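Local coordinates for structure-specific endonuclease subunit SLX1 (Candida glabrata, PDB 4XLG), which probably acts as the catalytic subunit of the SLX1-SLX4 endonuclease, nicking branched DNA near junctions with single strands during repair and recombination, at residues Lys136-Glu139 / Ile140-Asp144; Ala240-Asp244 / Thr245-Phe249; Val250-Leu253 / Ala254-Tyr257. The protein carries 1 engineered substitution. All blocks are in the same frame, centred on the assembly; numbering follows the deposited sequence. Where two conformers were deposited one is given.

Interaction 1: residues Lys136-Glu139 / Ile140-Asp144; sequences KVEE and IWKND
Glu138 and Lys142 form an i to i+4 salt bridge on the short helix 135-143, whose side chains touch helix 107-118 and strands 129-132 and 160-168 of the mixed sheet. The two side chains run at a slant to each other. That of Glu138 leaves with CG anti to its backbone N (chi1 -178°) and bends at its second torsion, which brings the carboxylate over toward the following turn. Lys142 bends twice, at chi2 and chi3, and its last methylenes run close beside the acid: Lys142 CE lies 3.1 Å from Glu138 OE2, and NZ closes on the same OE2 at 2.6 Å. NZ comes in on the syn side of the carboxylate, 17° out of its plane, whereas OE1 stays farther off. The same two residues are also joined through the backbone, Lys142 N donating to Glu138 O over 2.8 Å, so one pair is held at both its main-chain and side-chain ends.

Glu138 itself packs on Phe132 and Leu163, and beside it the helix turns Val137, Ile140 and Trp141 onto Leu111. The Trp141 indole also meets the Phe132 ring with the planes at about 45°, and its NE1 is hydrogen-bonded to Thr115 OG1. Within the helix, CB of Trp141 rests against Glu138 O at 3.6 Å, and Ile140 CG1 lies 3.4 Å from Lys136 O.

Interaction 2: residues Ala240-Asp244 / Thr245-Phe249; sequences AFCRD and TSCTF. With ZN (zinc ion), chain D.
Asp244 OD1 is gripped twice by Ser246, by the hydroxyl OG at 2.7 Å and by the backbone N at 2.9 Å, the latter bond making an Asx turn. Both donors reach the oxygen from the same face of the carboxylate, but at different heights: OG arrives on the syn side, 23° out of the plane, while the amide N sits well above it. In Ser246 a first torsion of 63° sets OG between the backbone N and the carbonyl carbon, facing the acid. Held at OD1 by two donors, the carboxylate is restrained in its rotation. Asp244 also opens a type I beta turn, closed by Cys247 N donating to Asp244 O at 2.9 Å, with the donor standing above the carbonyl plane.

The loop that contains this turn, between strands 239-241 and 250-252 of the SLX1-type zinc finger, supplies two ligands of a four-cysteine site. Cys242 SG and Cys247 SG each bind zinc at 2.4 Å, and Cys279 and Cys282 complete the coordination. Both thiolates swing anti to their own backbone N, which carries them inward from the two limbs of the loop. Each sulfur also accepts a main-chain N-H two residues on: Asp244 N points at Cys242 SG, and Phe249 N at Cys247 SG in a nearly straight bond (171°). Such bonds would be expected to temper the negative charge of the thiolates.

At the base of the loop, Cys242 N donates to Phe249 O at 3.3 Å. Cys242 CB packs 4.0 Å from Phe249 CB. The Phe249 ring lies obliquely beside the same amide, its CD2 3.7 Å from Cys242 N, and continues onto Cys279 and Pro280.

Interaction 3: residues Val250-Leu253 / Ala254-Tyr257; sequences VSHL and ACAY. With ZN (zinc ion), chain C.
First torsions of about -67° in both His252 and Cys255 carry the imidazole and the thiolate anti to their carbonyl carbons, and from there the two groups converge on one zinc ion. His252 binds the metal through ND1 at 2.2 Å, and Cys255 SG binds it at 2.4 Å; Cys219 and Cys222 complete this site of three cysteines and one histidine. Its ligand pairs alternate along the chain with those of the second zinc, the cross-brace of RING-type domains. Cys255 SG approaches the edge of the imidazole rather than its face, near the ring plane, and lies 3.7 Å from His252 CB.

The two ligands, three residues apart, straddle the start of a helix. His252 occupies the N-cap position, placing its ring just before the helix and Cys255 within the first turn. Its carbonyl oxygen is gripped by two donors: Ala256 N at 3.0 Å, nearly along the C=O axis, and Ser251 OG, also at 3.0 Å but from well above the carbonyl plane. The serine hydroxyl is further pressed against a methyl group, Ser251 OG lying 3.3 Å from Ala256 CB. One residue later, Tyr257 N donates to Leu253 O at 2.8 Å.

Strand 250-252 thus passes straight into helix 253-260, from which Ala256 packs on Ala240 of strand 239-241. Leu253 reaches Trp288, Val291 and Ile292 of helix 288-299, while Tyr257 hydrogen-bonds through OH to Ile272 O and stacks on an aromatic side chain of the other protein chain.

From the N terminus the three contacts follow in series, each joining adjacent segments, and none encloses or crosses another. Interaction 1 belongs to helix 135-143, which packs on helix 107-118 and on strands 129-132 and 160-168; its centre lies about 34 Å from that of interaction 2. Long helix 176-213 intervenes in the sequence before the zinc finger. There interaction 2 closes the loop between strands 239-241 and 250-252, and interaction 3 follows at once, leading the second strand into helix 253-260. These last two touch: Ala240 N and Ser251 O, 2.8 Å apart, probably hydrogen-bond across the two-stranded sheet, which links the two zinc sites of the RING-type cross-brace.

Interaction 1: residues Lys136-Glu139 / Ile140-Asp144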
# COMPACT_ATOMS: atom_id res chain seq x y z
N LYS B 136 2.98 14.68 -18.89
CA LYS B 136 1.77 15.44 -19.18
C LYS B 136 0.61 14.95 -18.30
O LYS B 136 -0.23 15.77 -17.87
CB LYS B 136 1.38 15.38 -20.67
CG LYS B 136 2.37 16.12 -21.53
CD LYS B 136 2.26 17.64 -21.31
CE LYS B 136 3.35 18.41 -22.04
NZ LYS B 136 3.20 19.91 -21.87
N VAL B 137 0.56 13.65 -18.03
CA VAL B 137 -0.47 13.11 -17.15
C VAL B 137 -0.21 13.61 -15.71
O VAL B 137 -1.15 14.03 -14.99
CB VAL B 137 -0.49 11.55 -17.19
CG1 VAL B 137 -1.41 10.97 -16.08
CG2 VAL B 137 -0.96 11.07 -18.62
N GLU B 138 1.05 13.56 -15.29
CA GLU B 138 1.40 14.12 -13.96
C GLU B 138 0.97 15.61 -13.82
O GLU B 138 0.49 16.05 -12.74
CB GLU B 138 2.93 13.98 -13.72
CG GLU B 138 3.38 14.49 -12.35
CD GLU B 138 4.10 15.82 -12.39
OE1 GLU B 138 4.44 16.32 -13.49
OE2 GLU B 138 4.31 16.40 -11.30
N GLU B 139 1.16 16.40 -14.88
CA GLU B 139 0.81 17.81 -14.82
C GLU B 139 -0.70 18.00 -14.67
O GLU B 139 -1.15 18.89 -13.93
CB GLU B 139 1.31 18.55 -16.06
CG GLU B 139 2.81 18.76 -16.10
CD GLU B 139 3.25 19.55 -17.31
OE1 GLU B 139 2.52 20.49 -17.72
OE2 GLU B 139 4.31 19.23 -17.88
N ILE B 140 -1.48 17.18 -15.36
CA ILE B 140 -2.94 17.27 -15.23
C ILE B 140 -3.34 16.89 -13.80
O ILE B 140 -4.19 17.54 -13.19
CB ILE B 140 -3.68 16.33 -16.21
CG1 ILE B 140 -3.51 16.81 -17.66
CG2 ILE B 140 -5.15 16.23 -15.81
CD1 ILE B 140 -3.95 15.76 -18.70
N TRP B 141 -2.70 15.86 -13.25
CA TRP B 141 -3.01 15.49 -11.86
C TRP B 141 -2.67 16.62 -10.91
O TRP B 141 -3.45 16.99 -10.01
CB TRP B 141 -2.27 14.20 -11.45
CG TRP B 141 -2.44 13.89 -9.94
CD1 TRP B 141 -3.52 13.26 -9.35
CD2 TRP B 141 -1.56 14.24 -8.88
NE1 TRP B 141 -3.34 13.20 -7.99
CE2 TRP B 141 -2.15 13.79 -7.67
CE3 TRP B 141 -0.31 14.88 -8.81
CZ2 TRP B 141 -1.54 13.94 -6.42
CZ3 TRP B 141 0.28 15.05 -7.57
CH2 TRP B 141 -0.33 14.58 -6.40
N LYS B 142 -1.49 17.21 -11.11
CA LYS B 142 -1.03 18.28 -10.23
C LYS B 142 -1.92 19.50 -10.34
O LYS B 142 -2.16 20.20 -9.33
CB LYS B 142 0.41 18.63 -10.58
CG LYS B 142 1.21 19.16 -9.42
CD LYS B 142 2.67 18.73 -9.57
CE LYS B 142 3.25 19.27 -10.87
NZ LYS B 142 4.71 18.98 -10.99
N ASN B 143 -2.41 19.77 -11.55
CA ASN B 143 -3.28 20.93 -11.74
C ASN B 143 -4.54 20.83 -10.90
O ASN B 143 -5.11 21.86 -10.52
CB ASN B 143 -3.65 21.08 -13.21
CG ASN B 143 -2.53 21.67 -14.04
OD1 ASN B 143 -1.62 22.30 -13.50
ND2 ASN B 143 -2.58 21.46 -15.35
N ASP B 144 -4.97 19.59 -10.63
CA ASP B 144 -6.01 19.31 -9.63
C ASP B 144 -7.22 20.20 -9.90
O ASP B 144 -7.61 21.00 -9.06
CB ASP B 144 -5.45 19.54 -8.21
CG ASP B 144 -6.42 19.16 -7.11
OD1 ASP B 144 -7.29 18.30 -7.37
OD2 ASP B 144 -6.32 19.72 -5.99

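Interaction 2: residues Ala240-Asp244 / Thr245-Phe249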
# COMPACT_ATOMS: atom_id res chain seq x y z
N ALA B 240 11.85 -4.05 14.22
CA ALA B 240 11.59 -2.78 13.55
C ALA B 240 12.92 -2.06 13.38
O ALA B 240 13.77 -2.07 14.30
CB ALA B 240 10.60 -1.92 14.35
N PHE B 241 13.11 -1.48 12.20
CA PHE B 241 14.36 -0.79 11.85
C PHE B 241 14.06 0.59 11.33
O PHE B 241 13.01 0.82 10.74
CB PHE B 241 15.14 -1.55 10.77
CG PHE B 241 15.44 -2.97 11.12
CD1 PHE B 241 14.48 -3.96 10.94
CD2 PHE B 241 16.68 -3.31 11.63
CE1 PHE B 241 14.77 -5.28 11.26
CE2 PHE B 241 16.98 -4.63 11.94
CZ PHE B 241 16.02 -5.60 11.77
N CYS B 242 15.02 1.49 11.46
CA CYS B 242 14.89 2.78 10.81
C CYS B 242 14.98 2.59 9.30
O CYS B 242 15.73 1.71 8.83
CB CYS B 242 15.96 3.76 11.28
SG CYS B 242 15.69 5.42 10.51
N ARG B 243 14.23 3.38 8.55
CA ARG B 243 14.31 3.32 7.09
C ARG B 243 15.68 3.76 6.59
O ARG B 243 16.08 3.40 5.50
CB ARG B 243 13.22 4.17 6.44
CG ARG B 243 13.42 5.67 6.56
CD ARG B 243 12.36 6.34 5.67
NE ARG B 243 12.30 7.80 5.79
CZ ARG B 243 12.97 8.64 5.01
NH1 ARG B 243 13.77 8.17 4.05
NH2 ARG B 243 12.85 9.95 5.18
N ASP B 244 16.39 4.57 7.38
CA ASP B 244 17.76 4.92 7.06
C ASP B 244 18.67 3.76 7.53
O ASP B 244 18.88 3.59 8.74
CB ASP B 244 18.14 6.25 7.73
CG ASP B 244 19.58 6.67 7.47
OD1 ASP B 244 20.39 5.88 6.94
OD2 ASP B 244 19.92 7.82 7.84
N THR B 245 19.20 2.98 6.58
CA THR B 245 19.96 1.77 6.93
C THR B 245 21.28 2.10 7.65
O THR B 245 21.94 1.20 8.17
CB THR B 245 20.28 0.90 5.68
OG1 THR B 245 21.05 1.67 4.75
CG2 THR B 245 19.00 0.38 4.99
N SER B 246 21.69 3.36 7.63
CA SER B 246 22.91 3.71 8.35
C SER B 246 22.56 4.25 9.75
O SER B 246 23.43 4.41 10.59
CB SER B 246 23.76 4.72 7.57
OG SER B 246 23.04 5.93 7.43
N CYS B 247 21.28 4.51 9.99
CA CYS B 247 20.84 4.82 11.35
C CYS B 247 20.84 3.52 12.14
O CYS B 247 20.53 2.45 11.61
CB CYS B 247 19.44 5.47 11.37
SG CYS B 247 18.78 5.76 13.06
N THR B 248 21.19 3.61 13.41
CA THR B 248 21.31 2.42 14.22
C THR B 248 20.03 2.03 14.97
O THR B 248 20.04 1.05 15.70
CB THR B 248 22.44 2.56 15.25
OG1 THR B 248 22.15 3.67 16.13
CG2 THR B 248 23.77 2.79 14.55
N PHE B 249 18.94 2.78 14.82
CA PHE B 249 17.69 2.42 15.52
C PHE B 249 17.21 1.02 15.15
O PHE B 249 16.95 0.71 13.96
CB PHE B 249 16.57 3.41 15.25
CG PHE B 249 15.23 2.94 15.73
CD1 PHE B 249 15.01 2.70 17.09
CD2 PHE B 249 14.19 2.72 14.84
CE1 PHE B 249 13.77 2.24 17.54
CE2 PHE B 249 12.95 2.29 15.28
CZ PHE B 249 12.74 2.04 16.65
ZN ZN D . 16.63 6.68 12.38

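Interaction 3: residues Val250-Leu253 / Ala254-Tyr257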
# COMPACT_ATOMS: atom_id res chain seq x y z
N VAL B 250 17.11 0.17 16.16
CA VAL B 250 16.51 -1.15 15.99
C VAL B 250 15.71 -1.47 17.26
O VAL B 250 16.12 -1.11 18.35
CB VAL B 250 17.59 -2.22 15.70
CG1 VAL B 250 18.63 -2.28 16.82
CG2 VAL B 250 16.97 -3.58 15.45
N SER B 251 14.56 -2.14 17.13
CA SER B 251 13.76 -2.52 18.31
C SER B 251 12.95 -3.79 18.01
O SER B 251 12.85 -4.24 16.86
CB SER B 251 12.80 -1.37 18.71
OG SER B 251 11.80 -1.25 17.70
N HIS B 252 12.34 -4.36 19.05
CA HIS B 252 11.23 -5.29 18.84
C HIS B 252 10.09 -4.53 18.20
O HIS B 252 9.84 -3.39 18.59
CB HIS B 252 10.80 -5.90 20.19
CG HIS B 252 11.85 -6.79 20.78
ND1 HIS B 252 12.47 -6.53 21.97
CD2 HIS B 252 12.42 -7.92 20.30
CE1 HIS B 252 13.38 -7.45 22.21
NE2 HIS B 252 13.38 -8.31 21.20
N LEU B 253 9.39 -5.15 17.24
CA LEU B 253 8.22 -4.52 16.65
C LEU B 253 7.18 -4.15 17.73
O LEU B 253 6.61 -3.04 17.71
CB LEU B 253 7.56 -5.43 15.61
CG LEU B 253 6.39 -4.79 14.83
CD1 LEU B 253 6.82 -3.52 14.06
CD2 LEU B 253 5.73 -5.82 13.87
N ALA B 254 6.92 -5.08 18.65
CA ALA B 254 5.96 -4.79 19.73
C ALA B 254 6.39 -3.60 20.56
O ALA B 254 5.55 -2.79 20.97
CB ALA B 254 5.76 -6.01 20.64
N CYS B 255 7.69 -3.50 20.83
CA CYS B 255 8.20 -2.39 21.62
C CYS B 255 8.05 -1.05 20.89
O CYS B 255 7.70 -0.03 21.50
CB CYS B 255 9.65 -2.65 22.00
SG CYS B 255 9.73 -4.06 23.16
N ALA B 256 8.34 -1.04 19.59
CA ALA B 256 8.21 0.16 18.80
C ALA B 256 6.73 0.56 18.75
O ALA B 256 6.38 1.72 18.96
CB ALA B 256 8.76 -0.05 17.40
N TYR B 257 5.88 -0.43 18.50
CA TYR B 257 4.43 -0.18 18.44
C TYR B 257 3.94 0.51 19.70
O TYR B 257 3.23 1.53 19.65
CB TYR B 257 3.67 -1.50 18.21
CG TYR B 257 2.17 -1.28 18.25
CD1 TYR B 257 1.50 -0.78 17.12
CD2 TYR B 257 1.44 -1.50 19.43
CE1 TYR B 257 0.10 -0.53 17.16
CE2 TYR B 257 0.06 -1.28 19.47
CZ TYR B 257 -0.60 -0.80 18.34
OH TYR B 257 -1.97 -0.55 18.43
ZN ZN C . 12.08 -4.62 23.00